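Local atomic coordinates of GTPase subunit of restriction endonuclease (Thermococcus gammatolerans, PDB entry 6P0F), a protein that probably recognises modified DNA through its N-terminal YTH-like domain, as the GTPase subunit of a McrBC-type restriction endonuclease. Residues 51-56 and 113-118; 72-77 and 136-141; 81-86 and 148-153; 100-105 and 121-126. All coordinates share one frame; numbering follows the deposited sequence.

Contact 1 of 4, residues 51-56 and 113-118; sequences YFWGRS and DFWRKG
Phe52 and Phe114 make a T-shaped pair. The edge of Phe52, at CZ, points at one face of Phe114, and its CZ lies 4.0 Å from Phe114 CD2. The two planes stand at 86°. The opposite face of Phe114 is covered by CB of its own neighbour, Asp113. Trp115 meets both rings of the strand at a slant. Its six-membered ring is turned 50° from Phe52, with Trp115 CZ2 3.5 Å from Phe52 CE2. The Trp53 ring is also met obliquely, and the approach is looser, Trp115 CZ2 to Trp53 CE3 being 4.4 Å. With chi1 at 63°, Phe52 CG sits between its own N and carbonyl carbon, and the ring reaches both loop aromatics.

The four rings form an aromatic cluster. It joins strand 49-55 of the central mixed sheet to the loop between strands 91-102 and 123-127.

The indole of Trp115 also rests on the strand backbone. Trp115 CH2 is 3.4 Å from Gly54 N and 3.7 Å from Trp53 C. A CB on Gly54 would run into Trp115 CZ3, so the indole can sit this close because Gly54 has no side chain.

Trp115 NE1 is hydrogen-bonded to Thr23 OG1 of helix 15-26, and Thr23 OG1 also bonds Phe52 O. The loop turns back after Trp115 in a type II beta turn, with Lys117 at a positive phi and a weak bond from Gly118 N to Trp115 O (3.1 Å).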
# COMPACT_ATOMS: atom_id res chain seq x y z
N TYR A 51 2.54 -8.17 7.17
CA TYR A 51 1.86 -7.54 6.05
C TYR A 51 2.82 -6.59 5.37
O TYR A 51 3.43 -5.75 6.03
CB TYR A 51 0.63 -6.76 6.50
CG TYR A 51 -0.40 -7.63 7.18
CD1 TYR A 51 -1.30 -8.36 6.43
CD2 TYR A 51 -0.45 -7.73 8.55
CE1 TYR A 51 -2.22 -9.19 7.02
CE2 TYR A 51 -1.39 -8.55 9.17
CZ TYR A 51 -2.27 -9.27 8.39
OH TYR A 51 -3.23 -10.10 8.95
N PHE A 52 2.94 -6.68 4.05
CA PHE A 52 3.89 -5.80 3.39
C PHE A 52 3.55 -5.68 1.90
O PHE A 52 2.89 -6.54 1.32
CB PHE A 52 5.34 -6.29 3.59
CG PHE A 52 5.66 -7.66 3.00
CD1 PHE A 52 5.31 -8.82 3.66
CD2 PHE A 52 6.32 -7.77 1.79
CE1 PHE A 52 5.60 -10.06 3.10
CE2 PHE A 52 6.61 -9.01 1.26
CZ PHE A 52 6.23 -10.14 1.90
N TRP A 53 4.02 -4.59 1.32
CA TRP A 53 3.85 -4.28 -0.09
C TRP A 53 5.20 -3.84 -0.62
O TRP A 53 6.11 -3.52 0.14
CB TRP A 53 2.79 -3.20 -0.28
CG TRP A 53 2.46 -2.96 -1.72
CD1 TRP A 53 2.61 -1.80 -2.43
CD2 TRP A 53 1.95 -3.93 -2.65
NE1 TRP A 53 2.24 -1.99 -3.75
CE2 TRP A 53 1.81 -3.28 -3.90
CE3 TRP A 53 1.61 -5.28 -2.55
CZ2 TRP A 53 1.35 -3.96 -5.04
CZ3 TRP A 53 1.12 -5.93 -3.68
CH2 TRP A 53 0.98 -5.25 -4.90
N GLY A 54 5.39 -3.94 -1.94
CA GLY A 54 6.68 -3.62 -2.52
C GLY A 54 6.49 -2.85 -3.81
O GLY A 54 5.49 -3.00 -4.51
N ARG A 55 7.49 -2.02 -4.11
CA ARG A 55 7.47 -1.19 -5.32
C ARG A 55 8.84 -1.21 -5.96
O ARG A 55 9.83 -1.58 -5.33
CB ARG A 55 7.08 0.25 -5.00
CG ARG A 55 5.68 0.42 -4.44
CD ARG A 55 5.33 1.88 -4.25
NE ARG A 55 5.32 2.57 -5.53
CZ ARG A 55 6.21 3.49 -5.88
NH1 ARG A 55 7.17 3.84 -5.02
NH2 ARG A 55 6.13 4.06 -7.06
N SER A 56 8.88 -0.76 -7.23
CA SER A 56 10.13 -0.64 -8.00
C SER A 56 11.02 0.52 -7.56
O SER A 56 12.22 0.47 -7.82
CB SER A 56 9.84 -0.44 -9.49
OG SER A 56 8.83 -1.32 -9.95
N ASP A 113 9.06 -15.95 -3.76
CA ASP A 113 8.31 -16.87 -2.90
C ASP A 113 6.85 -16.42 -2.78
O ASP A 113 5.95 -17.25 -2.59
CB ASP A 113 8.87 -16.92 -1.46
CG ASP A 113 10.28 -17.54 -1.34
OD1 ASP A 113 10.85 -18.05 -2.33
OD2 ASP A 113 10.81 -17.51 -0.18
N PHE A 114 6.61 -15.10 -2.82
CA PHE A 114 5.33 -14.47 -2.49
C PHE A 114 4.62 -13.82 -3.66
O PHE A 114 3.38 -13.77 -3.68
CB PHE A 114 5.54 -13.36 -1.45
CG PHE A 114 6.33 -13.77 -0.30
CD1 PHE A 114 5.80 -14.64 0.63
CD2 PHE A 114 7.62 -13.30 -0.13
CE1 PHE A 114 6.54 -15.03 1.71
CE2 PHE A 114 8.36 -13.68 0.94
CZ PHE A 114 7.83 -14.55 1.87
N TRP A 115 5.37 -13.27 -4.60
CA TRP A 115 4.85 -12.39 -5.61
C TRP A 115 5.21 -12.88 -7.00
O TRP A 115 6.35 -13.29 -7.24
CB TRP A 115 5.44 -11.02 -5.42
CG TRP A 115 4.93 -10.27 -4.24
CD1 TRP A 115 3.72 -10.42 -3.63
CD2 TRP A 115 5.60 -9.22 -3.56
NE1 TRP A 115 3.58 -9.49 -2.61
CE2 TRP A 115 4.75 -8.77 -2.54
CE3 TRP A 115 6.86 -8.64 -3.70
CZ2 TRP A 115 5.11 -7.75 -1.67
CZ3 TRP A 115 7.21 -7.61 -2.84
CH2 TRP A 115 6.34 -7.19 -1.84
N ARG A 116 4.25 -12.80 -7.92
CA ARG A 116 4.56 -12.92 -9.33
C ARG A 116 5.44 -11.76 -9.72
O ARG A 116 5.08 -10.59 -9.50
CB ARG A 116 3.29 -12.92 -10.15
CG ARG A 116 2.41 -14.14 -9.98
CD ARG A 116 1.17 -13.94 -10.82
NE ARG A 116 0.23 -15.06 -10.85
CZ ARG A 116 -0.45 -15.51 -9.80
NH1 ARG A 116 -0.27 -14.97 -8.60
NH2 ARG A 116 -1.30 -16.51 -9.95
N LYS A 117 6.61 -12.04 -10.29
CA LYS A 117 7.52 -10.97 -10.65
C LYS A 117 8.06 -10.26 -9.42
O LYS A 117 8.47 -9.10 -9.51
CB LYS A 117 6.82 -9.93 -11.52
CG LYS A 117 6.31 -10.40 -12.86
CD LYS A 117 7.38 -10.18 -13.89
CE LYS A 117 7.14 -8.89 -14.68
NZ LYS A 117 6.08 -9.03 -15.74
N GLY A 118 8.10 -10.97 -8.29
CA GLY A 118 8.37 -10.30 -7.03
C GLY A 118 9.71 -9.59 -7.03
O GLY A 118 9.87 -8.54 -6.37

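Contact 2 of 4, residues 72-77 and 136-141; sequences LFYVGK and HSINEI
The ring of Tyr74 lies against the branched side chain of Ile138. Ile138 CG2 is 3.8 Å from Tyr74 CD2, and Ile138 CD1 is 3.8 Å from Tyr74 CB. The isoleucine crosses the tyrosine obliquely, touching it from CB to the CD2 and CE2 atoms of the ring. Its chain is extended at chi2 (175°), which carries CD1 on to the strand backbone, 3.6 Å from Val75 O. Ile141, one helical turn on, takes the far end of the ring. Ile141 CG2 sits 3.6 Å from Tyr74 OH and makes a longer contact, 4.4 Å, with Leu72 CD1. The hydroxyl itself is hydrogen-bonded to Asn142 OD1. An alanine in place of Tyr74 would probably open a gap beside both isoleucines and leave Asn142 without this partner.

The start of the helix is fixed by a capping box. Glu140 N gives a bond to Ser137 OG. In return Ser137 N donates to Glu140 OE1 at 2.8 Å, nearly straight at 169° and on the anti lone pair. Ser137 OG gives the same oxygen a second bond.

Strand 70-76 runs in the central sheet between strand 5-11, parallel to it, and strand 91-102, antiparallel. Helix 138-145 packs on the face that carries Leu72 and Tyr74, where Ile138 also touches Val92. Phe73 and Val75 turn to the other face, toward helix 15-26.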
# COMPACT_ATOMS: atom_id res chain seq x y z
N LEU A 72 -3.40 4.77 1.18
CA LEU A 72 -4.73 4.35 0.73
C LEU A 72 -4.50 3.43 -0.46
O LEU A 72 -3.98 3.86 -1.48
CB LEU A 72 -5.59 5.54 0.31
CG LEU A 72 -6.09 6.39 1.48
CD1 LEU A 72 -6.48 7.75 0.92
CD2 LEU A 72 -7.22 5.75 2.24
N PHE A 73 -4.82 2.15 -0.30
CA PHE A 73 -4.82 1.21 -1.41
C PHE A 73 -6.20 1.28 -2.05
O PHE A 73 -7.20 0.92 -1.44
CB PHE A 73 -4.53 -0.21 -0.94
CG PHE A 73 -3.13 -0.44 -0.51
CD1 PHE A 73 -2.10 -0.65 -1.41
CD2 PHE A 73 -2.84 -0.50 0.85
CE1 PHE A 73 -0.82 -0.90 -0.97
CE2 PHE A 73 -1.54 -0.76 1.29
CZ PHE A 73 -0.54 -0.96 0.39
N TYR A 74 -6.26 1.78 -3.29
CA TYR A 74 -7.47 1.74 -4.09
C TYR A 74 -7.49 0.42 -4.85
O TYR A 74 -6.49 0.07 -5.46
CB TYR A 74 -7.46 2.89 -5.09
CG TYR A 74 -7.78 4.28 -4.60
CD1 TYR A 74 -7.82 4.59 -3.25
CD2 TYR A 74 -8.05 5.28 -5.51
CE1 TYR A 74 -8.12 5.88 -2.82
CE2 TYR A 74 -8.37 6.57 -5.10
CZ TYR A 74 -8.38 6.86 -3.76
OH TYR A 74 -8.70 8.14 -3.35
N VAL A 75 -8.61 -0.30 -4.82
CA VAL A 75 -8.70 -1.61 -5.46
C VAL A 75 -9.88 -1.59 -6.43
O VAL A 75 -11.02 -1.35 -6.02
CB VAL A 75 -8.86 -2.73 -4.42
CG1 VAL A 75 -8.94 -4.10 -5.12
CG2 VAL A 75 -7.72 -2.69 -3.40
N GLY A 76 -9.62 -1.87 -7.70
CA GLY A 76 -10.67 -1.82 -8.69
C GLY A 76 -10.12 -2.16 -10.06
O GLY A 76 -8.92 -2.41 -10.21
N LYS A 77 -11.01 -2.11 -11.05
CA LYS A 77 -10.68 -2.47 -12.43
C LYS A 77 -10.09 -1.26 -13.15
O LYS A 77 -10.79 -0.26 -13.38
CB LYS A 77 -11.94 -3.00 -13.11
CG LYS A 77 -11.87 -3.16 -14.61
CD LYS A 77 -10.93 -4.25 -15.00
CE LYS A 77 -11.09 -4.53 -16.51
NZ LYS A 77 -11.79 -5.83 -16.78
N HIS A 136 -16.02 2.95 2.53
CA HIS A 136 -16.35 3.76 1.38
C HIS A 136 -15.75 3.24 0.09
O HIS A 136 -14.71 2.57 0.08
CB HIS A 136 -15.83 5.17 1.61
CG HIS A 136 -16.26 5.75 2.92
ND1 HIS A 136 -17.48 6.36 3.08
CD2 HIS A 136 -15.64 5.79 4.12
CE1 HIS A 136 -17.59 6.77 4.33
NE2 HIS A 136 -16.49 6.45 4.98
N SER A 137 -16.42 3.59 -1.02
CA SER A 137 -15.96 3.35 -2.38
C SER A 137 -14.76 4.22 -2.73
O SER A 137 -14.48 5.23 -2.08
CB SER A 137 -17.08 3.71 -3.36
OG SER A 137 -17.47 5.07 -3.09
N ILE A 138 -14.10 3.86 -3.83
CA ILE A 138 -13.10 4.76 -4.39
C ILE A 138 -13.74 6.12 -4.68
O ILE A 138 -13.14 7.17 -4.44
CB ILE A 138 -12.46 4.15 -5.65
CG1 ILE A 138 -11.50 3.02 -5.29
CG2 ILE A 138 -11.70 5.22 -6.46
CD1 ILE A 138 -10.91 2.26 -6.46
N ASN A 139 -14.95 6.12 -5.22
CA ASN A 139 -15.50 7.41 -5.64
C ASN A 139 -15.87 8.28 -4.44
O ASN A 139 -15.67 9.50 -4.49
CB ASN A 139 -16.68 7.23 -6.59
CG ASN A 139 -17.59 6.13 -6.18
OD1 ASN A 139 -17.23 4.95 -6.22
ND2 ASN A 139 -18.80 6.50 -5.78
N GLU A 140 -16.31 7.67 -3.32
CA GLU A 140 -16.60 8.47 -2.14
C GLU A 140 -15.32 9.02 -1.51
O GLU A 140 -15.28 10.18 -1.08
CB GLU A 140 -17.36 7.64 -1.09
CG GLU A 140 -18.77 7.18 -1.46
CD GLU A 140 -19.33 6.10 -0.49
OE1 GLU A 140 -18.74 4.99 -0.40
OE2 GLU A 140 -20.35 6.35 0.20
N ILE A 141 -14.27 8.20 -1.43
CA ILE A 141 -13.00 8.70 -0.90
C ILE A 141 -12.42 9.78 -1.82
O ILE A 141 -11.93 10.82 -1.35
CB ILE A 141 -12.00 7.54 -0.71
CG1 ILE A 141 -12.54 6.57 0.34
CG2 ILE A 141 -10.64 8.08 -0.32
CD1 ILE A 141 -12.80 7.21 1.71

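Contact 3 of 4, residues 81-86 and 148-153; sequences RNKVDL and NPDYFP
Asp150 O accepts one backbone bond, from Val84 N at 3.0 Å in the carbonyl plane, and a weaker CA-H contact from Lys83, whose CA is 3.3 Å away. The second backbone bond is shorter but more bent. Phe152 N reaches Asn82 O at 2.9 Å, with 135° at the hydrogen, and comes from well above the carbonyl plane. A water adds a third link by donating to both Val84 O (2.8 Å) and Asp150 OD2 (2.9 Å).

Phe152 is the main apolar element. Its CG is anti to its own N (chi1 -168°), which lays the ring beside Val84. Val84 CG2 stands over the centre of one face in a CH-pi contact, 4.1 Å from the ring centroid. A serine in place of Phe152 would probably leave Val84 without this cover and open a gap beside Ile138, which the ring also touches.

The Lys83 chain crosses the Asp150 carboxylate at a slant, with Lys83 CD 3.4 Å from Asp150 OD2. Its NZ stays beyond salt-bridge range. Leu86 CD1 closes the other end, 3.8 Å from Asp150 CB and also against Pro149.

The pattern is a single beta bridge, Lys83 with Tyr151. It pins the small hairpin of strands 78-80 and 83-84 to the loop that leaves a type I turn at Asn148-Tyr151 and leads to strand 155-158.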
# COMPACT_ATOMS: atom_id res chain seq x y z
N ARG A 81 -5.45 5.00 -18.22
CA ARG A 81 -4.47 5.64 -17.38
C ARG A 81 -5.22 6.48 -16.33
O ARG A 81 -6.06 7.32 -16.67
CB ARG A 81 -3.51 6.52 -18.16
CG ARG A 81 -2.45 7.10 -17.23
CD ARG A 81 -1.14 7.41 -17.92
NE ARG A 81 -1.33 8.09 -19.19
CZ ARG A 81 -0.50 7.98 -20.22
NH1 ARG A 81 0.58 7.22 -20.12
NH2 ARG A 81 -0.74 8.63 -21.36
N ASN A 82 -4.95 6.17 -15.08
CA ASN A 82 -5.43 6.90 -13.91
C ASN A 82 -6.93 6.84 -13.71
O ASN A 82 -7.50 7.67 -12.98
CB ASN A 82 -4.99 8.36 -13.96
CG ASN A 82 -3.50 8.52 -13.77
OD1 ASN A 82 -2.88 7.87 -12.93
ND2 ASN A 82 -2.90 9.36 -14.61
N LYS A 83 -7.59 5.82 -14.24
CA LYS A 83 -9.03 5.72 -14.13
C LYS A 83 -9.46 4.30 -13.80
O LYS A 83 -8.93 3.33 -14.34
CB LYS A 83 -9.72 6.18 -15.43
CG LYS A 83 -9.51 7.67 -15.76
CD LYS A 83 -10.71 8.21 -16.58
CE LYS A 83 -10.76 9.75 -16.50
NZ LYS A 83 -9.53 10.37 -16.04
N VAL A 84 -10.45 4.21 -12.92
CA VAL A 84 -11.05 2.95 -12.52
C VAL A 84 -12.44 2.88 -13.12
O VAL A 84 -13.07 3.90 -13.42
CB VAL A 84 -11.09 2.82 -10.97
CG1 VAL A 84 -12.07 3.86 -10.39
CG2 VAL A 84 -11.47 1.42 -10.51
N ASP A 85 -12.92 1.65 -13.30
CA ASP A 85 -14.28 1.42 -13.78
C ASP A 85 -15.25 1.48 -12.61
O ASP A 85 -15.32 0.55 -11.80
CB ASP A 85 -14.38 0.07 -14.47
CG ASP A 85 -15.73 -0.15 -15.15
OD1 ASP A 85 -16.68 0.61 -14.89
OD2 ASP A 85 -15.82 -1.08 -15.98
N LEU A 86 -16.01 2.56 -12.52
CA LEU A 86 -16.91 2.71 -11.38
C LEU A 86 -18.17 1.88 -11.52
O LEU A 86 -19.00 1.89 -10.61
CB LEU A 86 -17.29 4.17 -11.16
CG LEU A 86 -16.15 5.07 -10.70
CD1 LEU A 86 -16.57 6.53 -10.66
CD2 LEU A 86 -15.63 4.63 -9.33
N ASN A 148 -11.47 13.72 -8.93
CA ASN A 148 -12.55 13.15 -9.71
C ASN A 148 -12.91 11.78 -9.17
O ASN A 148 -12.02 11.03 -8.72
CB ASN A 148 -12.16 13.05 -11.18
CG ASN A 148 -12.08 14.41 -11.86
OD1 ASN A 148 -12.37 15.46 -11.26
ND2 ASN A 148 -11.67 14.41 -13.13
N PRO A 149 -14.18 11.40 -9.23
CA PRO A 149 -14.61 10.14 -8.64
C PRO A 149 -13.84 8.91 -9.11
O PRO A 149 -13.65 7.98 -8.32
CB PRO A 149 -16.08 10.04 -9.05
CG PRO A 149 -16.52 11.46 -9.27
CD PRO A 149 -15.31 12.24 -9.70
N ASP A 150 -13.43 8.85 -10.37
CA ASP A 150 -12.80 7.65 -10.91
C ASP A 150 -11.28 7.72 -10.90
O ASP A 150 -10.62 6.85 -11.51
CB ASP A 150 -13.31 7.39 -12.34
CG ASP A 150 -13.05 8.54 -13.29
OD1 ASP A 150 -12.56 9.61 -12.88
OD2 ASP A 150 -13.38 8.39 -14.49
N TYR A 151 -10.70 8.70 -10.21
CA TYR A 151 -9.25 8.81 -10.10
C TYR A 151 -8.64 7.55 -9.49
O TYR A 151 -9.06 7.08 -8.43
CB TYR A 151 -8.90 10.03 -9.25
CG TYR A 151 -7.43 10.27 -9.02
CD1 TYR A 151 -6.55 10.39 -10.07
CD2 TYR A 151 -6.93 10.39 -7.74
CE1 TYR A 151 -5.21 10.61 -9.85
CE2 TYR A 151 -5.61 10.65 -7.50
CZ TYR A 151 -4.74 10.73 -8.54
OH TYR A 151 -3.41 10.96 -8.27
N PHE A 152 -7.63 7.01 -10.16
CA PHE A 152 -7.10 5.68 -9.85
C PHE A 152 -5.64 5.66 -10.28
O PHE A 152 -5.26 5.01 -11.28
CB PHE A 152 -7.94 4.60 -10.56
CG PHE A 152 -7.68 3.18 -10.12
CD1 PHE A 152 -7.60 2.83 -8.81
CD2 PHE A 152 -7.56 2.16 -11.06
CE1 PHE A 152 -7.39 1.52 -8.43
CE2 PHE A 152 -7.35 0.85 -10.68
CZ PHE A 152 -7.25 0.53 -9.35
N PRO A 153 -4.77 6.35 -9.54
CA PRO A 153 -3.36 6.41 -9.93
C PRO A 153 -2.66 5.10 -9.64
O PRO A 153 -3.00 4.38 -8.70
CB PRO A 153 -2.79 7.54 -9.07
CG PRO A 153 -3.61 7.48 -7.81
CD PRO A 153 -5.02 7.06 -8.26
O HOH W 1 -13.96 5.70 -15.31

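Contact 4 of 4, residues 100-105 and 121-126; sequences TVEISE and FRFLMF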
# COMPACT_ATOMS: atom_id res chain seq x y z
N THR A 100 10.16 0.61 6.56
CA THR A 100 10.49 0.43 5.15
C THR A 100 11.83 -0.27 5.08
O THR A 100 12.70 -0.08 5.93
CB THR A 100 10.55 1.75 4.38
OG1 THR A 100 11.60 2.57 4.91
CG2 THR A 100 9.24 2.50 4.45
N VAL A 101 11.98 -1.11 4.06
CA VAL A 101 13.17 -1.92 3.87
C VAL A 101 13.47 -1.89 2.39
O VAL A 101 12.63 -2.31 1.59
CB VAL A 101 12.97 -3.38 4.34
CG1 VAL A 101 14.22 -4.18 4.05
CG2 VAL A 101 12.60 -3.41 5.83
N GLU A 102 14.64 -1.41 2.01
CA GLU A 102 15.11 -1.54 0.64
C GLU A 102 15.88 -2.85 0.51
O GLU A 102 16.91 -3.04 1.16
CB GLU A 102 15.99 -0.35 0.24
CG GLU A 102 16.58 -0.50 -1.16
CD GLU A 102 17.59 0.60 -1.51
OE1 GLU A 102 18.22 0.50 -2.59
OE2 GLU A 102 17.83 1.49 -0.66
N ILE A 103 15.38 -3.76 -0.32
CA ILE A 103 16.11 -4.98 -0.65
C ILE A 103 17.08 -4.67 -1.78
O ILE A 103 16.70 -4.08 -2.79
CB ILE A 103 15.15 -6.12 -1.05
CG1 ILE A 103 14.13 -6.39 0.07
CG2 ILE A 103 15.95 -7.38 -1.38
CD1 ILE A 103 14.74 -6.81 1.37
N SER A 104 18.33 -5.08 -1.62
CA SER A 104 19.31 -4.84 -2.66
C SER A 104 18.94 -5.59 -3.93
O SER A 104 18.41 -6.71 -3.89
CB SER A 104 20.69 -5.26 -2.18
OG SER A 104 21.02 -6.53 -2.70
N GLU A 105 19.27 -4.99 -5.08
CA GLU A 105 19.01 -5.66 -6.35
C GLU A 105 19.53 -7.09 -6.38
O GLU A 105 19.00 -7.94 -7.11
CB GLU A 105 19.67 -4.89 -7.51
CG GLU A 105 19.35 -3.43 -7.60
CD GLU A 105 19.98 -2.79 -8.85
OE1 GLU A 105 19.42 -1.79 -9.35
OE2 GLU A 105 21.03 -3.30 -9.32
N PHE A 121 10.06 -5.79 -7.18
CA PHE A 121 9.40 -4.89 -6.24
C PHE A 121 10.16 -4.82 -4.92
O PHE A 121 9.64 -5.12 -3.82
CB PHE A 121 7.96 -5.35 -6.01
CG PHE A 121 7.18 -5.54 -7.28
CD1 PHE A 121 6.86 -4.46 -8.06
CD2 PHE A 121 6.81 -6.80 -7.71
CE1 PHE A 121 6.15 -4.62 -9.24
CE2 PHE A 121 6.12 -6.97 -8.90
CZ PHE A 121 5.77 -5.88 -9.65
N ARG A 122 11.40 -4.35 -5.01
CA ARG A 122 12.34 -4.50 -3.92
C ARG A 122 12.28 -3.39 -2.86
O ARG A 122 12.94 -3.52 -1.83
CB ARG A 122 13.77 -4.60 -4.47
CG ARG A 122 14.29 -3.30 -5.08
CD ARG A 122 15.60 -3.55 -5.85
NE ARG A 122 16.16 -2.29 -6.35
CZ ARG A 122 16.92 -1.46 -5.63
NH1 ARG A 122 17.24 -1.76 -4.37
NH2 ARG A 122 17.38 -0.34 -6.17
N PHE A 123 11.52 -2.33 -3.08
CA PHE A 123 11.31 -1.32 -2.04
C PHE A 123 10.08 -1.71 -1.24
O PHE A 123 8.94 -1.52 -1.68
CB PHE A 123 11.22 0.06 -2.68
CG PHE A 123 12.53 0.53 -3.26
CD1 PHE A 123 13.50 1.11 -2.45
CD2 PHE A 123 12.81 0.34 -4.60
CE1 PHE A 123 14.72 1.52 -2.98
CE2 PHE A 123 14.03 0.74 -5.13
CZ PHE A 123 14.99 1.33 -4.32
N LEU A 124 10.31 -2.25 -0.04
CA LEU A 124 9.25 -2.81 0.77
C LEU A 124 8.74 -1.83 1.81
O LEU A 124 9.51 -1.07 2.41
CB LEU A 124 9.73 -4.08 1.49
CG LEU A 124 10.43 -5.17 0.68
CD1 LEU A 124 10.74 -6.35 1.61
CD2 LEU A 124 9.56 -5.61 -0.48
N MSE A 125 7.45 -1.92 2.08
CA MSE A 125 6.83 -1.18 3.18
C MSE A 125 6.08 -2.21 4.04
O MSE A 125 5.29 -2.99 3.50
CB MSE A 125 5.88 -0.10 2.69
CG MSE A 125 4.69 -0.65 1.91
SE MSE A 125 3.79 0.81 0.92
CE MSE A 125 5.32 1.29 -0.03
N PHE A 126 6.32 -2.21 5.34
CA PHE A 126 5.66 -3.12 6.27
C PHE A 126 4.54 -2.40 7.01
O PHE A 126 4.68 -1.22 7.35
CB PHE A 126 6.67 -3.71 7.26
CG PHE A 126 7.51 -4.81 6.68
CD1 PHE A 126 8.59 -4.51 5.88
CD2 PHE A 126 7.18 -6.15 6.88
CE1 PHE A 126 9.35 -5.52 5.28
CE2 PHE A 126 7.92 -7.14 6.30
CZ PHE A 126 9.02 -6.81 5.49
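Arg122 has CG between its backbone N and carbonyl carbon (chi1 69°) and is extended as far as NE, while Glu102 has CG opposite its own N (chi1 176°) and stays straight. The two chains therefore run side by side, and their charged ends meet. Arg122 NH1 gives two bonds: a salt bridge to Glu102 OE1 (3.0 Å), on the anti lone pair, and a bond to Ile103 O (2.9 Å), in the guanidinium plane. Both faces of the guanidinium are covered. Glu105 CG lies 3.6 Å above one, and Phe123 CZ 3.3 Å above the other. Phe123 also lines Glu102, its CE1 3.3 Å from Glu102 CG. This packing on both faces probably limits the turning of the guanidinium and keeps NH1 directed at its two acceptors.

Behind these side chains the strands pair antiparallel. Val101 and Leu124 form a hydrogen-bonded pair, flanked by the non-hydrogen-bonded pairs Thr100-Met125 (selenomethionine) and Glu102-Phe123. Beyond the paired residues, Ile103 N bonds Arg122 O (2.9 Å). On the face of Val101 and Leu124, Ile103 CG1 meets Leu124 CD1 at 3.7 Å, and Val101 CG2 meets Phe126 CE1 at 3.9 Å.

Strand 123-127 lies between strands 91-102 and 49-55 in the central sheet. Arg122 and Phe123 together face Arg55 of strand 49-55, a classic beta bulge. Leu124 packs on Trp115, Phe126 meets the ring of Phe52, and a disulfide from Cys98 ties strand 91-102 to Cys45 of helix 39-45.

How the contacts relate
Contacts 1 and 4 are neighbours, their centres about 9 Å apart. Trp53 O lies 2.9 Å from Met125 N and Arg55 N 2.9 Å from Phe123 O, probably hydrogen bonds between adjacent strands. Contacts 2 and 3 make a second pair, with centres also about 9 Å apart, at the other end of the domain. Lys77 O is 2.9 Å from Asp85 N, and Tyr74 O touches Phe152 CE1. The two pairs meet where Trp53 CD1 packs on Phe73 CE1 at 3.8 Å, although the centres of contacts 1 and 2 are about 21 Å apart. A bound MES, probably from the crystallisation liquor, sits by contact 3, about 3 Å from the Tyr151 side chain.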